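Local structure of BIFUNCTIONAL PROTEIN Proline utilization A (PutA) (Corynebacterium freiburgense, 5UX5) at residues T583-N595 / L658-T670. The protein oxidises proline to glutamate in two steps, pairing an FAD-dependent proline dehydrogenase with an NAD-dependent aldehyde dehydrogenase in one polypeptide. Residues are numbered along the deposited sequence; the frame is centred on the assembly and turned at random.
With NAD (nicotinamide-adenine-dinucleotide), chain F.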
ATOM      1  N   THR A 583     -25.814 -14.577  21.376  1.00 30.56           N
ATOM      2  CA  THR A 583     -27.138 -14.525  20.762  1.00 36.56           C
ATOM      3  C   THR A 583     -27.182 -13.315  19.845  1.00 36.00           C
ATOM      4  O   THR A 583     -27.104 -12.170  20.338  1.00 42.64           O
ATOM      5  CB  THR A 583     -28.230 -14.454  21.824  1.00 31.88           C
ATOM      6  OG1 THR A 583     -28.126 -15.615  22.655  1.00 38.27           O
ATOM      7  CG2 THR A 583     -29.617 -14.398  21.178  1.00 24.05           C
ATOM      8  N   PRO A 584     -27.302 -13.508  18.536  1.00 31.11           N
ATOM      9  CA  PRO A 584     -27.273 -12.364  17.614  1.00 28.72           C
ATOM     10  C   PRO A 584     -28.500 -11.479  17.723  1.00 30.14           C
ATOM     11  O   PRO A 584     -29.586 -11.906  18.123  1.00 33.14           O
ATOM     12  CB  PRO A 584     -27.218 -13.018  16.231  1.00 24.16           C
ATOM     13  CG  PRO A 584     -27.811 -14.404  16.431  1.00 23.63           C
ATOM     14  CD  PRO A 584     -27.344 -14.799  17.827  1.00 24.84           C
ATOM     15  N   HIS A 585     -28.292 -10.217  17.363  1.00 25.73           N
ATOM     16  CA  HIS A 585     -29.353  -9.288  17.008  1.00 24.90           C
ATOM     17  C   HIS A 585     -30.241  -9.890  15.916  1.00 27.96           C
ATOM     18  O   HIS A 585     -29.812 -10.779  15.169  1.00 31.50           O
ATOM     19  CB  HIS A 585     -28.744  -7.977  16.477  1.00 26.46           C
ATOM     20  CG  HIS A 585     -27.974  -7.190  17.487  1.00 26.15           C
ATOM     21  ND1 HIS A 585     -26.928  -6.363  17.135  1.00 34.19           N
ATOM     22  CD2 HIS A 585     -28.125  -7.057  18.824  1.00 23.34           C
ATOM     23  CE1 HIS A 585     -26.446  -5.778  18.217  1.00 32.69           C
ATOM     24  NE2 HIS A 585     -27.157  -6.181  19.254  1.00 32.73           N
ATOM     25  N   ASN A 586     -31.464  -9.384  15.783  1.00 29.68           N
ATOM     26  CA  ASN A 586     -32.310  -9.766  14.663  1.00 29.90           C
ATOM     27  C   ASN A 586     -32.088  -8.909  13.419  1.00 37.83           C
ATOM     28  O   ASN A 586     -32.169  -9.431  12.299  1.00 26.10           O
ATOM     29  CB  ASN A 586     -33.765  -9.712  15.103  1.00 32.21           C
ATOM     30  CG  ASN A 586     -34.065 -10.764  16.146  1.00 35.90           C
ATOM     31  OD1 ASN A 586     -33.453 -11.838  16.138  1.00 44.75           O
ATOM     32  ND2 ASN A 586     -35.000 -10.478  17.041  1.00 27.91           N
ATOM     33  N   LEU A 587     -31.782  -7.621  13.592  1.00 35.53           N
ATOM     34  CA  LEU A 587     -31.752  -6.660  12.491  1.00 37.46           C
ATOM     35  C   LEU A 587     -30.709  -5.589  12.783  1.00 35.54           C
ATOM     36  O   LEU A 587     -30.738  -4.974  13.851  1.00 25.07           O
ATOM     37  CB  LEU A 587     -33.128  -6.011  12.284  1.00 26.83           C
ATOM     38  CG  LEU A 587     -33.366  -4.904  11.257  1.00 33.79           C
ATOM     39  CD1 LEU A 587     -32.992  -5.279   9.818  1.00 33.35           C
ATOM     40  CD2 LEU A 587     -34.817  -4.483  11.317  1.00 36.24           C
ATOM     41  N   VAL A 588     -29.790  -5.376  11.842  1.00 32.07           N
ATOM     42  CA  VAL A 588     -28.824  -4.288  11.904  1.00 33.08           C
ATOM     43  C   VAL A 588     -29.040  -3.362  10.713  1.00 35.51           C
ATOM     44  O   VAL A 588     -29.265  -3.830   9.594  1.00 37.89           O
ATOM     45  CB  VAL A 588     -27.386  -4.821  11.911  1.00 29.30           C
ATOM     46  CG1 VAL A 588     -26.414  -3.656  11.795  1.00 23.48           C
ATOM     47  CG2 VAL A 588     -27.136  -5.651  13.170  1.00 23.24           C
ATOM     48  N   VAL A 589     -28.938  -2.049  10.945  1.00 33.56           N
ATOM     49  CA  VAL A 589     -28.976  -1.057   9.876  1.00 30.48           C
ATOM     50  C   VAL A 589     -27.554  -0.556   9.621  1.00 34.86           C
ATOM     51  O   VAL A 589     -26.824  -0.218  10.570  1.00 24.89           O
ATOM     52  CB  VAL A 589     -29.919   0.100  10.232  1.00 31.24           C
ATOM     53  CG1 VAL A 589     -29.739   1.278   9.226  1.00 34.39           C
ATOM     54  CG2 VAL A 589     -31.338  -0.389  10.254  1.00 27.56           C
ATOM     55  N   VAL A 590     -27.155  -0.523   8.344  1.00 25.59           N
ATOM     56  CA  VAL A 590     -25.829  -0.054   7.938  1.00 26.50           C
ATOM     57  C   VAL A 590     -25.995   1.240   7.154  1.00 27.96           C
ATOM     58  O   VAL A 590     -26.465   1.235   6.006  1.00 30.87           O
ATOM     59  CB  VAL A 590     -25.065  -1.092   7.102  1.00 25.28           C
ATOM     60  CG1 VAL A 590     -23.732  -0.521   6.695  1.00 24.30           C
ATOM     61  CG2 VAL A 590     -24.851  -2.356   7.881  1.00 23.98           C
ATOM     62  N   ALA A 591     -25.594   2.344   7.768  1.00 26.02           N
ATOM     63  CA  ALA A 591     -25.613   3.663   7.149  1.00 26.84           C
ATOM     64  C   ALA A 591     -24.180   4.000   6.745  1.00 35.40           C
ATOM     65  O   ALA A 591     -23.318   4.202   7.599  1.00 40.10           O
ATOM     66  CB  ALA A 591     -26.214   4.697   8.099  1.00 27.42           C
ATOM     67  N   SER A 592     -23.921   4.018   5.451  1.00 40.64           N
ATOM     68  CA  SER A 592     -22.579   4.041   4.890  1.00 39.53           C
ATOM     69  C   SER A 592     -22.257   5.397   4.256  1.00 41.20           C
ATOM     70  O   SER A 592     -23.161   6.189   3.955  1.00 34.71           O
ATOM     71  CB  SER A 592     -22.450   2.924   3.846  1.00 39.02           C
ATOM     72  OG  SER A 592     -23.377   3.114   2.792  1.00 47.32           O
ATOM     73  N   PRO A 593     -20.968   5.720   4.085  1.00 39.69           N
ATOM     74  CA  PRO A 593     -20.604   7.023   3.504  1.00 45.48           C
ATOM     75  C   PRO A 593     -20.358   6.921   2.010  1.00 49.27           C
ATOM     76  O   PRO A 593     -20.646   5.870   1.419  1.00 46.09           O
ATOM     77  CB  PRO A 593     -19.322   7.379   4.251  1.00 44.44           C
ATOM     78  CG  PRO A 593     -18.674   6.005   4.473  1.00 43.16           C
ATOM     79  CD  PRO A 593     -19.788   4.989   4.577  1.00 36.83           C
ATOM     80  N   TRP A 594     -19.792   7.985   1.406  1.00 47.23           N
ATOM     81  CA  TRP A 594     -19.540   8.019  -0.033  1.00 43.20           C
ATOM     82  C   TRP A 594     -18.076   7.799  -0.406  1.00 36.81           C
ATOM     83  O   TRP A 594     -17.814   7.331  -1.510  1.00 32.55           O
ATOM     84  CB  TRP A 594     -20.003   9.351  -0.644  1.00 43.72           C
ATOM     85  CG  TRP A 594     -19.534  10.521   0.115  1.00 40.73           C
ATOM     86  CD1 TRP A 594     -20.259  11.248   0.985  1.00 39.68           C
ATOM     87  CD2 TRP A 594     -18.222  11.101   0.098  1.00 47.56           C
ATOM     88  NE1 TRP A 594     -19.494  12.254   1.520  1.00 44.46           N
ATOM     89  CE2 TRP A 594     -18.236  12.183   0.996  1.00 30.96           C
ATOM     90  CE3 TRP A 594     -17.042  10.819  -0.599  1.00 42.04           C
ATOM     91  CZ2 TRP A 594     -17.116  12.965   1.247  1.00 31.07           C
ATOM     92  CZ3 TRP A 594     -15.920  11.598  -0.346  1.00 41.56           C
ATOM     93  CH2 TRP A 594     -15.972  12.667   0.569  1.00 34.69           C
ATOM     94  N   ASN A 595     -17.128   8.000   0.514  1.00 34.70           N
ATOM     95  CA  ASN A 595     -15.720   7.968   0.141  1.00 27.05           C
ATOM     96  C   ASN A 595     -15.223   6.546  -0.097  1.00 26.05           C
ATOM     97  O   ASN A 595     -14.256   6.341  -0.834  1.00 29.38           O
ATOM     98  CB  ASN A 595     -14.877   8.661   1.211  1.00 26.87           C
ATOM     99  CG  ASN A 595     -14.911   7.938   2.539  1.00 32.90           C
ATOM    100  OD1 ASN A 595     -15.799   7.125   2.788  1.00 36.84           O
ATOM    101  ND2 ASN A 595     -13.922   8.204   3.394  1.00 27.48           N
ATOM    102  N   LEU A 658     -36.284   5.081   9.940  1.00 33.78           N
ATOM    103  CA  LEU A 658     -35.435   3.898   9.852  1.00 36.34           C
ATOM    104  C   LEU A 658     -34.394   3.872  10.970  1.00 36.18           C
ATOM    105  O   LEU A 658     -34.200   2.843  11.619  1.00 34.88           O
ATOM    106  CB  LEU A 658     -34.763   3.808   8.485  1.00 35.42           C
ATOM    107  CG  LEU A 658     -33.797   2.626   8.348  1.00 33.17           C
ATOM    108  CD1 LEU A 658     -34.503   1.356   8.723  1.00 37.84           C
ATOM    109  CD2 LEU A 658     -33.341   2.512   6.951  1.00 31.42           C
ATOM    110  N   MET A 659     -33.712   4.990  11.222  1.00 38.89           N
ATOM    111  CA  MET A 659     -32.637   4.949  12.207  1.00 38.89           C
ATOM    112  C   MET A 659     -33.167   4.852  13.625  1.00 41.06           C
ATOM    113  O   MET A 659     -32.457   4.357  14.504  1.00 33.98           O
ATOM    114  CB  MET A 659     -31.731   6.169  12.109  1.00 40.54           C
ATOM    115  CG  MET A 659     -31.084   6.340  10.780  1.00 37.85           C
ATOM    116  SD  MET A 659     -30.299   4.859  10.142  1.00 42.77           S
ATOM    117  CE  MET A 659     -29.830   5.453   8.497  1.00 29.87           C
ATOM    118  N   SER A 660     -34.364   5.370  13.893  1.00 39.96           N
ATOM    119  CA  SER A 660     -34.915   5.318  15.244  1.00 42.13           C
ATOM    120  C   SER A 660     -35.812   4.109  15.464  1.00 40.08           C
ATOM    121  O   SER A 660     -36.450   4.005  16.519  1.00 35.32           O
ATOM    122  CB  SER A 660     -35.702   6.596  15.569  1.00 35.15           C
ATOM    123  OG  SER A 660     -36.959   6.630  14.898  1.00 38.74           O
ATOM    124  N   HIS A 661     -35.887   3.205  14.500  1.00 37.74           N
ATOM    125  CA  HIS A 661     -36.963   2.231  14.520  1.00 40.70           C
ATOM    126  C   HIS A 661     -36.866   1.318  15.747  1.00 40.81           C
ATOM    127  O   HIS A 661     -35.771   0.859  16.106  1.00 42.71           O
ATOM    128  CB  HIS A 661     -36.970   1.414  13.231  1.00 31.24           C
ATOM    129  CG  HIS A 661     -38.200   0.593  13.089  1.00 33.35           C
ATOM    130  ND1 HIS A 661     -38.446  -0.515  13.879  1.00 35.26           N
ATOM    131  CD2 HIS A 661     -39.301   0.771  12.328  1.00 33.18           C
ATOM    132  CE1 HIS A 661     -39.622  -1.018  13.560  1.00 32.31           C
ATOM    133  NE2 HIS A 661     -40.167  -0.250  12.628  1.00 38.07           N
ATOM    134  N   PRO A 662     -37.981   1.052  16.432  1.00 43.12           N
ATOM    135  CA  PRO A 662     -37.910   0.245  17.670  1.00 37.34           C
ATOM    136  C   PRO A 662     -37.355  -1.147  17.462  1.00 38.46           C
ATOM    137  O   PRO A 662     -36.821  -1.709  18.414  1.00 38.46           O
ATOM    138  CB  PRO A 662     -39.361   0.179  18.145  1.00 31.15           C
ATOM    139  CG  PRO A 662     -40.054   1.330  17.434  1.00 32.33           C
ATOM    140  CD  PRO A 662     -39.339   1.545  16.146  1.00 32.22           C
ATOM    141  N   ASP A 663     -37.442  -1.717  16.256  1.00 40.02           N
ATOM    142  CA  ASP A 663     -36.987  -3.076  15.980  1.00 32.27           C
ATOM    143  C   ASP A 663     -35.620  -3.139  15.307  1.00 34.54           C
ATOM    144  O   ASP A 663     -35.261  -4.189  14.763  1.00 39.80           O
ATOM    145  CB  ASP A 663     -37.991  -3.822  15.104  1.00 39.98           C
ATOM    146  CG  ASP A 663     -39.368  -3.891  15.727  1.00 56.31           C
ATOM    147  OD1 ASP A 663     -39.450  -4.108  16.957  1.00 59.63           O
ATOM    148  OD2 ASP A 663     -40.369  -3.714  14.984  1.00 61.01           O
ATOM    149  N   VAL A 664     -34.868  -2.046  15.278  1.00 28.47           N
ATOM    150  CA  VAL A 664     -33.498  -2.092  14.786  1.00 27.13           C
ATOM    151  C   VAL A 664     -32.583  -2.263  15.997  1.00 32.32           C
ATOM    152  O   VAL A 664     -32.599  -1.435  16.912  1.00 38.75           O
ATOM    153  CB  VAL A 664     -33.151  -0.836  13.965  1.00 27.50           C
ATOM    154  CG1 VAL A 664     -31.694  -0.773  13.675  1.00 26.68           C
ATOM    155  CG2 VAL A 664     -33.940  -0.831  12.665  1.00 28.38           C
ATOM    156  N   ASP A 665     -31.815  -3.355  16.021  1.00 25.55           N
ATOM    157  CA  ASP A 665     -31.017  -3.662  17.198  1.00 24.86           C
ATOM    158  C   ASP A 665     -29.697  -2.917  17.212  1.00 31.45           C
ATOM    159  O   ASP A 665     -29.164  -2.624  18.294  1.00 37.70           O
ATOM    160  CB  ASP A 665     -30.765  -5.167  17.297  1.00 24.45           C
ATOM    161  CG  ASP A 665     -32.043  -5.942  17.421  1.00 35.89           C
ATOM    162  OD1 ASP A 665     -32.843  -5.575  18.305  1.00 35.82           O
ATOM    163  OD2 ASP A 665     -32.269  -6.892  16.637  1.00 41.69           O
ATOM    164  N   ALA A 666     -29.172  -2.563  16.048  1.00 30.38           N
ATOM    165  CA  ALA A 666     -27.954  -1.765  16.045  1.00 33.60           C
ATOM    166  C   ALA A 666     -27.829  -1.021  14.733  1.00 30.57           C
ATOM    167  O   ALA A 666     -28.322  -1.469  13.692  1.00 30.29           O
ATOM    168  CB  ALA A 666     -26.703  -2.612  16.259  1.00 23.19           C
ATOM    169  N   ILE A 667     -27.127   0.099  14.797  1.00 24.37           N
ATOM    170  CA  ILE A 667     -26.728   0.857  13.625  1.00 34.03           C
ATOM    171  C   ILE A 667     -25.217   0.768  13.527  1.00 38.25           C
ATOM    172  O   ILE A 667     -24.512   1.000  14.522  1.00 36.39           O
ATOM    173  CB  ILE A 667     -27.175   2.323  13.716  1.00 36.15           C
ATOM    174  CG1 ILE A 667     -28.696   2.415  13.690  1.00 36.18           C
ATOM    175  CG2 ILE A 667     -26.552   3.137  12.581  1.00 35.02           C
ATOM    176  CD1 ILE A 667     -29.212   3.801  13.979  1.00 33.16           C
ATOM    177  N   ILE A 668     -24.729   0.355  12.356  1.00 34.67           N
ATOM    178  CA  ILE A 668     -23.332   0.519  11.982  1.00 29.51           C
ATOM    179  C   ILE A 668     -23.250   1.742  11.077  1.00 29.52           C
ATOM    180  O   ILE A 668     -23.875   1.770  10.009  1.00 33.92           O
ATOM    181  CB  ILE A 668     -22.784  -0.714  11.264  1.00 30.68           C
ATOM    182  CG1 ILE A 668     -22.944  -1.970  12.121  1.00 26.22           C
ATOM    183  CG2 ILE A 668     -21.341  -0.461  10.914  1.00 22.35           C
ATOM    184  CD1 ILE A 668     -22.611  -3.237  11.365  1.00 22.00           C
ATOM    185  N   LEU A 669     -22.535   2.769  11.527  1.00 27.05           N
ATOM    186  CA  LEU A 669     -22.496   4.076  10.886  1.00 24.72           C
ATOM    187  C   LEU A 669     -21.062   4.509  10.646  1.00 32.85           C
ATOM    188  O   LEU A 669     -20.207   4.348  11.518  1.00 41.15           O
ATOM    189  CB  LEU A 669     -23.184   5.129  11.754  1.00 33.16           C
ATOM    190  CG  LEU A 669     -22.954   6.612  11.485  1.00 26.29           C
ATOM    191  CD1 LEU A 669     -23.598   6.988  10.184  1.00 27.01           C
ATOM    192  CD2 LEU A 669     -23.511   7.456  12.639  1.00 26.92           C
ATOM    193  N   THR A 670     -20.817   5.097   9.479  1.00 25.22           N
ATOM    194  CA  THR A 670     -19.540   5.702   9.133  1.00 31.44           C
ATOM    195  C   THR A 670     -19.839   7.085   8.579  1.00 27.90           C
ATOM    196  O   THR A 670     -20.448   7.200   7.519  1.00 29.91           O
ATOM    197  CB  THR A 670     -18.773   4.886   8.095  1.00 44.10           C
ATOM    198  OG1 THR A 670     -18.680   3.518   8.524  1.00 47.25           O
ATOM    199  CG2 THR A 670     -17.385   5.484   7.874  1.00 33.83           C
TER
HETATM  200  PA  NAD F2002     -23.093  11.799   7.303  1.00 46.97           P
HETATM  201  O1A NAD F2002     -22.375  11.569   8.678  1.00 44.87           O
HETATM  202  O2A NAD F2002     -24.003  13.070   7.383  1.00 49.98           O
HETATM  203  O5B NAD F2002     -24.031  10.580   6.975  1.00 47.22           O
HETATM  204  C5B NAD F2002     -23.550   9.299   6.648  1.00 41.56           C
HETATM  205  C4B NAD F2002     -24.721   8.346   6.410  1.00 42.18           C
HETATM  206  O4B NAD F2002     -25.811   8.534   7.319  1.00 34.01           O
HETATM  207  C3B NAD F2002     -25.245   8.453   5.011  1.00 41.69           C
HETATM  208  O3B NAD F2002     -25.755   7.248   4.562  1.00 42.84           O
HETATM  209  C2B NAD F2002     -26.283   9.474   5.254  1.00 41.89           C
HETATM  210  O2B NAD F2002     -27.161   9.671   4.202  1.00 38.11           O
HETATM  211  C1B NAD F2002     -26.897   8.970   6.521  1.00 35.95           C
HETATM  212  N9A NAD F2002     -27.700   9.983   7.194  1.00 41.27           N
HETATM  213  C8A NAD F2002     -27.262  11.191   7.706  1.00 39.39           C
HETATM  214  N7A NAD F2002     -28.300  11.859   8.251  1.00 43.63           N
HETATM  215  C5A NAD F2002     -29.475  11.104   8.117  1.00 43.93           C
HETATM  216  C6A NAD F2002     -30.805  11.271   8.489  1.00 43.94           C
HETATM  217  N6A NAD F2002     -31.275  12.454   9.168  1.00 40.78           N
HETATM  218  N1A NAD F2002     -31.698  10.307   8.203  1.00 46.59           N
HETATM  219  C2A NAD F2002     -31.337   9.170   7.556  1.00 46.85           C
HETATM  220  N3A NAD F2002     -30.044   8.966   7.182  1.00 46.35           N
HETATM  221  C4A NAD F2002     -29.105   9.900   7.445  1.00 44.70           C
HETATM  222  O3  NAD F2002     -21.929  11.877   6.208  1.00 65.37           O
HETATM  223  PN  NAD F2002     -21.821  12.810   4.901  1.00 79.15           P
HETATM  224  O1N NAD F2002     -22.908  13.857   4.774  1.00 79.07           O
HETATM  225  O2N NAD F2002     -22.045  11.934   3.705  1.00 74.70           O
HETATM  226  O5D NAD F2002     -20.352  13.466   4.965  1.00 77.41           O
HETATM  227  C5D NAD F2002     -20.043  14.270   6.095  1.00 74.56           C
HETATM  228  C4D NAD F2002     -18.589  14.265   6.576  1.00 71.63           C
HETATM  229  O4D NAD F2002     -18.095  13.025   7.025  1.00 66.09           O
HETATM  230  C3D NAD F2002     -17.539  14.704   5.616  1.00 72.15           C
HETATM  231  O3D NAD F2002     -17.625  16.025   5.223  1.00 67.79           O
HETATM  232  C2D NAD F2002     -16.374  14.507   6.502  1.00 71.17           C
HETATM  233  O2D NAD F2002     -16.085  15.694   7.152  1.00 64.90           O
HETATM  234  C1D NAD F2002     -16.786  13.377   7.418  1.00 66.83           C
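Val589 and Ala591 of strand 587-591 lie against strand 666-670 as parallel neighbours in the Rossmann-type NAD-binding sheet of the aldehyde dehydrogenase module. The two short strands run 16° apart, and their ladder alternates strictly: Val589 N donates to Ala666 O, Ile668 N to Val589 O (2.8 Å), Ala591 N to Ile668 O, and Thr670 N to Ala591 O in a longer bond of 3.3 Å. The far edge of strand 587-591 is taken by strand 614-618.

Val589 has the most surface buried here, and its two methyls serve different neighbours. With CG1 anti to the backbone N (chi1 169°), that branch meets Met659 SD at 3.7 Å, while CG2 meets Val664 CG1 at 3.5 Å and also touches Leu658 CD1. The end of helix 653-659 and the turn after it thus pack against the sheet face that carries Val589 and Ala591. A kink about the CB-CG bond of Met659 (its chi2) carries CE on to Ala591 CB; the same methyl lies beside the adenine of NAD, so Ala591 and Met659 together line the adenosine end of the pocket. Leu669 CD1 also approaches the adenosine ribose, and Ser592 O, just past the strand, accepts a hydrogen bond from NAD O3B.

At the other end, Asp665 closes the pairing. Its backbone N donates to Leu587 O, and its CB makes a CH-pi contact over one face of the His585 ring. The two side chains run antiparallel past one another, with the ring and carboxylate planes 33° apart. Asp665 OD2 takes two backbone N-H groups, both on its anti side but from opposite faces of the carboxylate: Asn586 N at 2.8 Å and Leu587 N at 3.2 Å.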